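Local coordinates for putative molybdenum cofactor biosynthesis protein D2 (MoaD2) / thiamine S (Mycobacterium smegmatis, PDB 6JC0) that is probably a small sulfur-carrier protein of the MoaD family, with a ubiquitin-like fold, that serves molybdenum cofactor biosynthesis, at residues Arg8-Tyr13 with Ile23-Leu28; Leu60-Ala65 with Pro76-Val81. All coordinates share one frame; numbering follows the deposited sequence.

Contact 1 (Arg8-Tyr13 with Ile23-Leu28); sequences RVTVRY and IETESL
V9 and V11 pair with L28 and E26 through antiparallel backbone hydrogen bonds. The straightest runs from V11 N to E26 O, at 2.8 Å and 176°. Y13 N extends the ladder to E24 O beyond the last bridge. V11 O takes two donors: E26 N lies in its carbonyl plane, while T25 OG1, at 2.8 Å, comes from above that plane. T25 thus spends its hydroxyl on the neighbouring strand.

Two bonds between side chains lie on different faces of the sheet. On the T10 and T25 face, R8 bends at chi3 (-71°) and NH1 reaches S27 OG at 3.0 Å, exactly in the guanidinium plane. On the V9 and V11 face, Y13 OH donates to E26 OE2 at 2.6 Å. It meets the carboxylate on the anti side, somewhat out of its plane, which is turned 44° from the ring. E26 OE2 also forms a salt bridge with R46.

Apolar groups also touch the Y13 ring. V11 CG1 sits over one ring face, offset toward the rim, and I23 CG1 approaches Y13 CE2 at 4.1 Å. L43 of helix 36-44 touches V11, Y13 and L28. The shared E26 oxygen should hold the phenol in place and, with R46 beside it, E26 is probably ionised.

Contact 2 (Leu60-Ala65 with Pro76-Val81); sequences LCDEVA and PQTVDV
L60 and D80 form an antiparallel hydrogen-bonded pair, C61 and V79 the non-hydrogen-bonded pair next to it, and D62 N continues the ladder to T78 O at 2.8 Å. L60 O receives D80 N at 2.8 Å, and L60 N gives to D80 O.

The D62 side chain takes over where the strand pairing stops. Its CG lies anti to the carbonyl carbon (chi1 -67°), and D62 OD1 accepts T78 N at 3.1 Å. This bond is nearly straight, on the syn side of the carboxylate but 29° out of its plane. OD2 accepts a hydrogen bond from a water that also donates to P76 O. OD1 is thus bound directly to segment 76-81 and OD2 through this water.

The chain reverses here in a type I' beta turn from C61 to V64, closed by C61 N to V64 O and V64 N to C61 O. This hairpin joins strands 58-61 and 64-65 at one edge of the ubiquitin-like sheet, while 77-82 lies further in. A second water accepts from E63 N in the turn and donates to T78 O, which already holds D62 N.

On the L60 face, the leucine lies across D80, with L60 CD1 4.0 Å from D80 CB. E63 CG packs near D80 OD2. The two carboxylates are close, E63 OE2 lying 4.6 Å from D80 OD2, but R12 NH2 makes salt bridges to both and probably offsets their like charge. D80 OD2 also hydrogen-bonds a polar side chain on the chain of another protein.

On the C61 face, C61 SG packs against V79 CG2 at 4.2 Å. Q77 OE1 lies 3.2 Å from C61 CB, while Q77 NE2 donates to T75 O.

Overall arrangement
Both contacts belong to the mixed sheet of the ubiquitin-like fold. Strands 6-13 and 77-82 are neighbours in it, so contact 1 and contact 2 lie on either side of this central pair, their centres about 10 Å apart. Each is partly buried. Contact 1 pairs 6-13 with 25-31, outermost within this chain, and has helix 36-44 against one face. Contact 2 pairs 77-82 with 58-61 and ends in an exposed turn, where waters join the turn to segment 76-81. V9 packs on V79 between them, and R12 carries contact 1 into the acidic cluster of contact 2. This charged cluster meets the chain of another protein, unlike the tyrosine-glutamate pair of contact 1.

Contact 1 (Arg8-Tyr13 with Ile23-Leu28)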
loop_
_atom_site.group_PDB
_atom_site.type_symbol
_atom_site.label_atom_id
_atom_site.label_comp_id
_atom_site.label_asym_id
_atom_site.label_seq_id
_atom_site.Cartn_x
_atom_site.Cartn_y
_atom_site.Cartn_z
ATOM N N ARG B 8 3.781 14.701 -48.138
ATOM C CA ARG B 8 4.909 14.131 -47.412
ATOM C C ARG B 8 4.576 13.868 -45.948
ATOM O O ARG B 8 4.166 14.766 -45.215
ATOM C CB ARG B 8 6.134 15.038 -47.515
ATOM C CG ARG B 8 7.367 14.454 -46.848
ATOM C CD ARG B 8 8.641 15.144 -47.302
ATOM N NE ARG B 8 8.980 14.815 -48.684
ATOM C CZ ARG B 8 9.650 13.726 -49.049
ATOM N NH1 ARG B 8 10.048 12.852 -48.133
ATOM N NH2 ARG B 8 9.919 13.507 -50.328
ATOM N N VAL B 9 4.762 12.622 -45.533
ATOM C CA VAL B 9 4.448 12.203 -44.174
ATOM C C VAL B 9 5.703 11.750 -43.441
ATOM O O VAL B 9 6.489 10.961 -43.965
ATOM C CB VAL B 9 3.409 11.054 -44.167
ATOM C CG1 VAL B 9 3.397 10.335 -42.822
ATOM C CG2 VAL B 9 2.024 11.583 -44.510
ATOM N N THR B 10 5.893 12.262 -42.231
ATOM C CA THR B 10 6.954 11.779 -41.364
ATOM C C THR B 10 6.411 10.653 -40.490
ATOM O O THR B 10 5.365 10.794 -39.856
ATOM C CB THR B 10 7.528 12.907 -40.481
ATOM O OG1 THR B 10 7.996 13.974 -41.314
ATOM C CG2 THR B 10 8.685 12.396 -39.629
ATOM N N VAL B 11 7.108 9.523 -40.481
ATOM C CA VAL B 11 6.705 8.400 -39.649
ATOM C C VAL B 11 7.703 8.211 -38.518
ATOM O O VAL B 11 8.901 8.097 -38.759
ATOM C CB VAL B 11 6.597 7.086 -40.458
ATOM C CG1 VAL B 11 6.227 5.922 -39.536
ATOM C CG2 VAL B 11 5.575 7.227 -41.575
ATOM N N ARG B 12 7.208 8.188 -37.286
ATOM C CA ARG B 12 8.051 7.896 -36.134
ATOM C C ARG B 12 7.690 6.532 -35.564
ATOM O O ARG B 12 6.542 6.295 -35.182
ATOM C CB ARG B 12 7.909 8.980 -35.056
ATOM C CG ARG B 12 8.311 10.376 -35.519
ATOM C CD ARG B 12 8.437 11.352 -34.351
ATOM N NE ARG B 12 7.165 11.557 -33.662
ATOM C CZ ARG B 12 7.017 12.280 -32.555
ATOM N NH1 ARG B 12 8.066 12.872 -31.999
ATOM N NH2 ARG B 12 5.819 12.404 -31.998
ATOM N N TYR B 13 8.671 5.634 -35.526
ATOM C CA TYR B 13 8.479 4.298 -34.968
ATOM C C TYR B 13 8.895 4.260 -33.502
ATOM O O TYR B 13 9.889 4.874 -33.117
ATOM C CB TYR B 13 9.286 3.257 -35.752
ATOM C CG TYR B 13 8.917 3.139 -37.212
ATOM C CD1 TYR B 13 7.844 2.353 -37.613
ATOM C CD2 TYR B 13 9.646 3.806 -38.191
ATOM C CE1 TYR B 13 7.504 2.238 -38.950
ATOM C CE2 TYR B 13 9.310 3.699 -39.527
ATOM C CZ TYR B 13 8.239 2.912 -39.901
ATOM O OH TYR B 13 7.897 2.801 -41.228
ATOM N N ILE B 23 14.773 1.406 -38.002
ATOM C CA ILE B 23 14.945 2.853 -37.926
ATOM C C ILE B 23 13.952 3.463 -36.950
ATOM O O ILE B 23 12.953 2.838 -36.595
ATOM C CB ILE B 23 14.768 3.526 -39.301
ATOM C CG1 ILE B 23 13.399 3.180 -39.891
ATOM C CG2 ILE B 23 15.888 3.117 -40.252
ATOM C CD1 ILE B 23 13.104 3.871 -41.210
ATOM N N GLU B 24 14.229 4.690 -36.523
ATOM C CA GLU B 24 13.354 5.388 -35.593
ATOM C C GLU B 24 12.364 6.272 -36.337
ATOM O O GLU B 24 11.270 6.550 -35.846
ATOM C CB GLU B 24 14.175 6.225 -34.614
ATOM C CG GLU B 24 15.162 5.408 -33.802
ATOM C CD GLU B 24 16.023 6.266 -32.903
ATOM O OE1 GLU B 24 15.463 6.963 -32.028
ATOM O OE2 GLU B 24 17.261 6.245 -33.074
ATOM N N THR B 25 12.755 6.706 -37.527
ATOM C CA THR B 25 11.929 7.610 -38.306
ATOM C C THR B 25 12.239 7.499 -39.796
ATOM O O THR B 25 13.315 7.051 -40.187
ATOM C CB THR B 25 12.123 9.076 -37.859
ATOM O OG1 THR B 25 11.080 9.891 -38.411
ATOM C CG2 THR B 25 13.479 9.607 -38.316
ATOM N N GLU B 26 11.276 7.890 -40.621
ATOM C CA GLU B 26 11.514 8.055 -42.048
ATOM C C GLU B 26 10.519 9.060 -42.597
ATOM O O GLU B 26 9.473 9.303 -41.990
ATOM C CB GLU B 26 11.402 6.724 -42.798
ATOM C CG GLU B 26 10.030 6.068 -42.729
ATOM C CD GLU B 26 9.943 4.805 -43.568
ATOM O OE1 GLU B 26 10.215 4.870 -44.784
ATOM O OE2 GLU B 26 9.602 3.742 -43.009
ATOM N N SER B 27 10.860 9.652 -43.734
ATOM C CA SER B 27 9.968 10.572 -44.419
ATOM C C SER B 27 9.474 9.905 -45.696
ATOM O O SER B 27 10.228 9.200 -46.369
ATOM C CB SER B 27 10.670 11.894 -44.727
ATOM O OG SER B 27 9.742 12.856 -45.198
ATOM N N LEU B 28 8.208 10.126 -46.027
ATOM C CA LEU B 28 7.572 9.357 -47.082
ATOM C C LEU B 28 6.634 10.187 -47.944
ATOM O O LEU B 28 5.858 10.992 -47.432
ATOM C CB LEU B 28 6.794 8.193 -46.468
ATOM C CG LEU B 28 6.905 6.865 -47.199
ATOM C CD1 LEU B 28 8.336 6.363 -47.112
ATOM C CD2 LEU B 28 5.926 5.858 -46.616
#

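Contact 2 (Leu60-Ala65 with Pro76-Val81)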
loop_
_atom_site.group_PDB
_atom_site.type_symbol
_atom_site.label_atom_id
_atom_site.label_comp_id
_atom_site.label_asym_id
_atom_site.label_seq_id
_atom_site.Cartn_x
_atom_site.Cartn_y
_atom_site.Cartn_z
ATOM N N LEU B 60 -0.896 7.699 -33.914
ATOM C CA LEU B 60 -1.166 9.114 -33.720
ATOM C C LEU B 60 -0.876 9.886 -34.999
ATOM O O LEU B 60 0.085 9.589 -35.704
ATOM C CB LEU B 60 -0.318 9.681 -32.581
ATOM C CG LEU B 60 -0.144 8.847 -31.315
ATOM C CD1 LEU B 60 0.880 9.507 -30.411
ATOM C CD2 LEU B 60 -1.474 8.661 -30.592
ATOM N N CYS B 61 -1.713 10.872 -35.294
ATOM C CA CYS B 61 -1.431 11.841 -36.349
ATOM C C CYS B 61 -1.227 13.193 -35.688
ATOM O O CYS B 61 -2.165 13.745 -35.116
ATOM C CB CYS B 61 -2.571 11.905 -37.367
ATOM S SG CYS B 61 -2.721 10.457 -38.432
ATOM N N ASP B 62 -0.004 13.717 -35.764
ATOM C CA ASP B 62 0.384 14.893 -34.989
ATOM C C ASP B 62 0.024 14.683 -33.519
ATOM O O ASP B 62 -0.578 15.546 -32.884
ATOM C CB ASP B 62 -0.279 16.160 -35.536
ATOM C CG ASP B 62 0.229 16.540 -36.919
ATOM O OD1 ASP B 62 1.320 16.071 -37.307
ATOM O OD2 ASP B 62 -0.461 17.312 -37.617
ATOM N N GLU B 63 0.378 13.506 -33.008
ATOM C CA GLU B 63 0.139 13.111 -31.618
ATOM C C GLU B 63 -1.334 13.141 -31.190
ATOM O O GLU B 63 -1.632 13.222 -30.000
ATOM C CB GLU B 63 0.969 13.985 -30.670
ATOM C CG GLU B 63 2.472 13.814 -30.849
ATOM C CD GLU B 63 3.281 14.495 -29.761
ATOM O OE1 GLU B 63 2.708 15.314 -29.012
ATOM O OE2 GLU B 63 4.493 14.209 -29.653
ATOM N N VAL B 64 -2.247 13.065 -32.155
ATOM C CA VAL B 64 -3.666 12.871 -31.854
ATOM C C VAL B 64 -4.068 11.448 -32.234
ATOM O O VAL B 64 -3.835 11.019 -33.360
ATOM C CB VAL B 64 -4.565 13.876 -32.603
ATOM C CG1 VAL B 64 -6.035 13.580 -32.330
ATOM C CG2 VAL B 64 -4.223 15.304 -32.207
ATOM N N ALA B 65 -4.664 10.723 -31.291
ATOM C CA ALA B 65 -5.015 9.321 -31.493
ATOM C C ALA B 65 -5.887 9.109 -32.730
ATOM O O ALA B 65 -6.836 9.851 -32.960
ATOM C CB ALA B 65 -5.715 8.773 -30.259
ATOM N N PRO B 76 0.622 17.447 -45.082
ATOM C CA PRO B 76 1.884 16.992 -44.486
ATOM C C PRO B 76 1.727 16.781 -42.989
ATOM O O PRO B 76 1.137 17.623 -42.311
ATOM C CB PRO B 76 2.850 18.135 -44.798
ATOM C CG PRO B 76 2.315 18.709 -46.071
ATOM C CD PRO B 76 0.819 18.618 -45.956
ATOM N N GLN B 77 2.240 15.664 -42.488
ATOM C CA GLN B 77 1.848 15.165 -41.176
ATOM C C GLN B 77 2.911 14.293 -40.542
ATOM O O GLN B 77 3.737 13.710 -41.238
ATOM C CB GLN B 77 0.572 14.340 -41.304
ATOM C CG GLN B 77 -0.659 14.939 -40.706
ATOM C CD GLN B 77 -1.870 14.093 -41.016
ATOM O OE1 GLN B 77 -2.281 13.263 -40.211
ATOM N NE2 GLN B 77 -2.440 14.291 -42.198
ATOM N N THR B 78 2.860 14.176 -39.221
ATOM C CA THR B 78 3.671 13.196 -38.518
ATOM C C THR B 78 2.780 12.058 -38.040
ATOM O O THR B 78 1.799 12.283 -37.332
ATOM C CB THR B 78 4.409 13.817 -37.324
ATOM O OG1 THR B 78 5.281 14.850 -37.794
ATOM C CG2 THR B 78 5.229 12.762 -36.599
ATOM N N VAL B 79 3.107 10.838 -38.451
ATOM C CA VAL B 79 2.375 9.664 -37.998
ATOM C C VAL B 79 3.238 8.851 -37.032
ATOM O O VAL B 79 4.325 8.390 -37.393
ATOM C CB VAL B 79 1.939 8.769 -39.179
ATOM C CG1 VAL B 79 1.241 7.514 -38.668
ATOM C CG2 VAL B 79 1.027 9.531 -40.128
ATOM N N ASP B 80 2.760 8.687 -35.802
ATOM C CA ASP B 80 3.478 7.888 -34.807
ATOM C C ASP B 80 2.954 6.454 -34.753
ATOM O O ASP B 80 1.745 6.226 -34.729
ATOM C CB ASP B 80 3.372 8.524 -33.415
ATOM C CG ASP B 80 4.151 9.824 -33.297
ATOM O OD1 ASP B 80 4.872 10.181 -34.247
ATOM O OD2 ASP B 80 4.054 10.485 -32.243
ATOM N N VAL B 81 3.873 5.492 -34.718
ATOM C CA VAL B 81 3.521 4.080 -34.633
ATOM C C VAL B 81 3.747 3.544 -33.218
ATOM O O VAL B 81 4.891 3.409 -32.769
ATOM C CB VAL B 81 4.342 3.234 -35.631
ATOM C CG1 VAL B 81 3.933 1.776 -35.541
ATOM C CG2 VAL B 81 4.156 3.757 -37.045
HETATM O O HOH W 1 0.420 18.553 -39.949
HETATM O O HOH W 2 2.126 11.964 -34.321
#